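Local coordinates for protein staphylococcal enterotoxin-like toxin (Staphylococcus aureus, PDB 4DXF) that probably binds carbohydrate, as a staphylococcal superantigen-like protein built from an OB-fold domain and a beta-grasp domain, at residues N32-I37 and G71-D77. Numbering follows the deposited sequence.
Sequences NEIGII and GVHRNVD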
ATOM      1  N   ASN A  32      -6.496   3.629 -15.054  1.00 20.37           N
ATOM      2  CA  ASN A  32      -6.802   4.475 -16.277  1.00 21.64           C
ATOM      3  C   ASN A  32      -8.117   5.255 -16.048  1.00 22.98           C
ATOM      4  O   ASN A  32      -9.041   5.313 -16.909  1.00 22.87           O
ATOM      5  CB  ASN A  32      -6.940   3.553 -17.478  1.00 23.17           C
ATOM      6  CG  ASN A  32      -5.628   2.820 -17.781  1.00 24.23           C
ATOM      7  OD1 ASN A  32      -4.561   3.411 -17.701  1.00 30.89           O
ATOM      8  ND2 ASN A  32      -5.707   1.530 -18.134  1.00 25.50           N
ATOM      9  N   GLU A  33      -8.216   5.914 -14.882  1.00 20.97           N
ATOM     10  CA  GLU A  33      -9.404   6.635 -14.495  1.00 21.40           C
ATOM     11  C   GLU A  33      -9.136   8.166 -14.544  1.00 20.14           C
ATOM     12  O   GLU A  33      -8.044   8.583 -14.869  1.00 19.95           O
ATOM     13  CB  GLU A  33      -9.825   6.200 -13.034  1.00 22.76           C
ATOM     14  CG  GLU A  33     -10.354   4.762 -12.944  1.00 27.22           C
ATOM     15  CD  GLU A  33     -11.741   4.534 -13.645  1.00 33.81           C
ATOM     16  OE1 GLU A  33     -12.480   5.512 -13.825  1.00 37.84           O
ATOM     17  OE2 GLU A  33     -12.118   3.351 -13.943  1.00 39.08           O
ATOM     18  N   ILE A  34     -10.145   8.977 -14.274  1.00 20.43           N
ATOM     19  CA  ILE A  34      -9.883  10.407 -14.024  1.00 22.40           C
ATOM     20  C   ILE A  34     -10.238  10.721 -12.545  1.00 20.43           C
ATOM     21  O   ILE A  34     -11.092  10.008 -11.957  1.00 22.58           O
ATOM     22  CB  ILE A  34     -10.647  11.312 -14.991  1.00 24.76           C
ATOM     23  CG1 ILE A  34     -12.119  11.200 -14.758  1.00 27.21           C
ATOM     24  CG2 ILE A  34     -10.225  10.921 -16.466  1.00 25.98           C
ATOM     25  CD1 ILE A  34     -12.942  12.341 -15.503  1.00 32.13           C
ATOM     26  N   GLY A  35      -9.567  11.720 -11.996  1.00 23.45           N
ATOM     27  CA  GLY A  35      -9.872  12.203 -10.628  1.00 23.01           C
ATOM     28  C   GLY A  35     -10.356  13.640 -10.697  1.00 24.82           C
ATOM     29  O   GLY A  35      -9.825  14.413 -11.501  1.00 22.90           O
ATOM     30  N   ILE A  36     -11.321  13.973  -9.828  1.00 23.72           N
ATOM     31  CA  ILE A  36     -11.902  15.313  -9.805  1.00 24.96           C
ATOM     32  C   ILE A  36     -11.699  15.874  -8.401  1.00 26.32           C
ATOM     33  O   ILE A  36     -12.142  15.261  -7.456  1.00 23.84           O
ATOM     34  CB  ILE A  36     -13.393  15.164 -10.116  1.00 25.32           C
ATOM     35  CG1 ILE A  36     -13.602  14.725 -11.602  1.00 27.00           C
ATOM     36  CG2 ILE A  36     -14.187  16.463  -9.881  1.00 27.94           C
ATOM     37  CD1 ILE A  36     -15.035  14.168 -11.847  1.00 33.44           C
ATOM     38  N   ILE A  37     -11.088  17.053  -8.300  1.00 27.41           N
ATOM     39  CA  ILE A  37     -10.878  17.702  -6.992  1.00 28.25           C
ATOM     40  C   ILE A  37     -11.681  18.990  -6.970  1.00 31.09           C
ATOM     41  O   ILE A  37     -11.508  19.839  -7.842  1.00 31.65           O
ATOM     42  CB  ILE A  37      -9.440  17.958  -6.730  1.00 28.75           C
ATOM     43  CG1 ILE A  37      -8.643  16.622  -6.721  1.00 23.64           C
ATOM     44  CG2 ILE A  37      -9.276  18.693  -5.355  1.00 27.83           C
ATOM     45  CD1 ILE A  37      -7.199  16.779  -6.848  1.00 21.24           C
ATOM     46  N   GLY A  71      -9.578  20.732  -9.682  1.00 28.37           N
ATOM     47  CA  GLY A  71      -9.956  20.471 -11.068  1.00 28.66           C
ATOM     48  C   GLY A  71      -9.783  19.008 -11.441  1.00 28.72           C
ATOM     49  O   GLY A  71      -9.886  18.105 -10.576  1.00 28.38           O
ATOM     50  N   VAL A  72      -9.480  18.804 -12.721  1.00 27.01           N
ATOM     51  CA  VAL A  72      -9.514  17.475 -13.331  1.00 25.40           C
ATOM     52  C   VAL A  72      -8.127  16.956 -13.530  1.00 22.51           C
ATOM     53  O   VAL A  72      -7.224  17.574 -14.001  1.00 22.76           O
ATOM     54  CB  VAL A  72     -10.317  17.523 -14.679  1.00 25.60           C
ATOM     55  CG1 VAL A  72     -10.336  16.136 -15.426  1.00 27.59           C
ATOM     56  CG2 VAL A  72     -11.752  17.937 -14.396  1.00 26.43           C
ATOM     57  N   HIS A  73      -7.939  15.702 -13.143  1.00 22.20           N
ATOM     58  CA  HIS A  73      -6.648  15.034 -13.354  1.00 21.01           C
ATOM     59  C   HIS A  73      -6.863  13.752 -14.131  1.00 21.64           C
ATOM     60  O   HIS A  73      -7.663  12.932 -13.718  1.00 21.62           O
ATOM     61  CB  HIS A  73      -5.986  14.693 -11.962  1.00 22.58           C
ATOM     62  CG  HIS A  73      -5.705  15.947 -11.199  1.00 20.28           C
ATOM     63  ND1 HIS A  73      -4.567  16.675 -11.397  1.00 24.12           N
ATOM     64  CD2 HIS A  73      -6.487  16.676 -10.385  1.00 23.96           C
ATOM     65  CE1 HIS A  73      -4.627  17.787 -10.677  1.00 25.64           C
ATOM     66  NE2 HIS A  73      -5.779  17.811 -10.053  1.00 23.95           N
ATOM     67  N   ARG A  74      -6.147  13.572 -15.224  1.00 20.76           N
ATOM     68  CA  ARG A  74      -6.426  12.404 -16.070  1.00 21.44           C
ATOM     69  C   ARG A  74      -5.324  11.350 -15.904  1.00 22.48           C
ATOM     70  O   ARG A  74      -4.300  11.627 -15.312  1.00 23.03           O
ATOM     71  CB  ARG A  74      -6.651  12.906 -17.545  1.00 21.64           C
ATOM     72  CG  ARG A  74      -7.898  13.825 -17.569  1.00 21.27           C
ATOM     73  CD  ARG A  74      -8.273  14.315 -19.050  1.00 22.41           C
ATOM     74  NE  ARG A  74      -8.935  13.160 -19.658  1.00 25.34           N
ATOM     75  CZ  ARG A  74     -10.224  12.883 -19.612  1.00 28.90           C
ATOM     76  NH1 ARG A  74     -11.136  13.670 -19.022  1.00 31.67           N
ATOM     77  NH2 ARG A  74     -10.608  11.749 -20.141  1.00 32.00           N
ATOM     78  N   ASN A  75      -5.515  10.102 -16.372  1.00 23.36           N
ATOM     79  CA  ASN A  75      -4.426   9.118 -16.289  1.00 22.47           C
ATOM     80  C   ASN A  75      -3.974   8.866 -14.851  1.00 20.53           C
ATOM     81  O   ASN A  75      -2.779   8.884 -14.570  1.00 22.40           O
ATOM     82  CB  ASN A  75      -3.162   9.498 -17.005  1.00 24.96           C
ATOM     83  CG  ASN A  75      -3.349   9.591 -18.518  1.00 32.87           C
ATOM     84  OD1 ASN A  75      -2.989  10.607 -19.122  1.00 43.52           O
ATOM     85  ND2 ASN A  75      -3.902   8.554 -19.114  1.00 32.83           N
ATOM     86  N   VAL A  76      -4.981   8.712 -14.043  1.00 21.11           N
ATOM     87  CA  VAL A  76      -4.870   8.329 -12.611  1.00 21.98           C
ATOM     88  C   VAL A  76      -5.216   6.835 -12.425  1.00 20.01           C
ATOM     89  O   VAL A  76      -6.241   6.337 -12.930  1.00 18.24           O
ATOM     90  CB  VAL A  76      -5.806   9.291 -11.839  1.00 23.56           C
ATOM     91  CG1 VAL A  76      -6.055   8.831 -10.389  1.00 27.46           C
ATOM     92  CG2 VAL A  76      -5.097  10.647 -11.923  1.00 26.75           C
ATOM     93  N   ASP A  77      -4.384   6.170 -11.580  1.00 18.82           N
ATOM     94  CA  ASP A  77      -4.626   4.806 -11.126  1.00 16.72           C
ATOM     95  C   ASP A  77      -4.733   4.992  -9.569  1.00 16.09           C
ATOM     96  O   ASP A  77      -4.008   5.825  -9.049  1.00 16.87           O
ATOM     97  CB  ASP A  77      -3.407   3.940 -11.385  1.00 16.78           C
ATOM     98  CG  ASP A  77      -3.296   3.450 -12.821  1.00 22.16           C
ATOM     99  OD1 ASP A  77      -4.080   3.986 -13.654  1.00 20.44           O
ATOM    100  OD2 ASP A  77      -2.448   2.565 -13.061  1.00 20.97           O
TER
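Ile-34 and Arg-74 lie side by side, pointing the same way, beside the bulge of an antiparallel strand pair, and the methyl CG2 of Ile-34 sits over the centre of the guanidinium, 3.7 Å from Arg-74 CZ. CG2 is anti to the carbonyl carbon of Ile-34, and the bend at chi3 (78°) of Arg-74 helps lay the flat group across this methyl. On the face of Ile-37 and His-73, the imidazole is met obliquely by Ile-37 CD1, 3.6 Å from His-73 CD2; His-73 NE2 is hydrogen-bonded to Gly-69 O. Paired backbone bonds define the register: Gly-35 N and His-73 O lie 2.8 Å apart with a 171° N-H...O angle, and Ile-37 and Gly-71 exchange a similar pair. Asn-75 and Val-76 both face Glu-33, which makes a G1 beta bulge with Asn-75 at phi 60°; Glu-33 N to Val-76 O is 2.8 Å, the return bond from Val-76 N to Glu-33 O 3.2 Å, its donor tilted from the carbonyl plane. Just past it, Asn-32 N donates almost straight to Asp-77 OD1 (2.8 Å), approaching from above the carboxylate plane. OD1 also hydrogen-bonds Ser-100 OG and OD2 forms a salt bridge with Lys-133, so three partners fix this buried carboxylate. Within the OB-fold domain, strand 71-74 is outermost in its sheet and 33-37 also pairs antiparallel with 46-49, whose Met-47 touches Ile-37, His-73 and Val-76; beyond the corner at Asn-75, strand 76-80 joins 28-31 and 92-99.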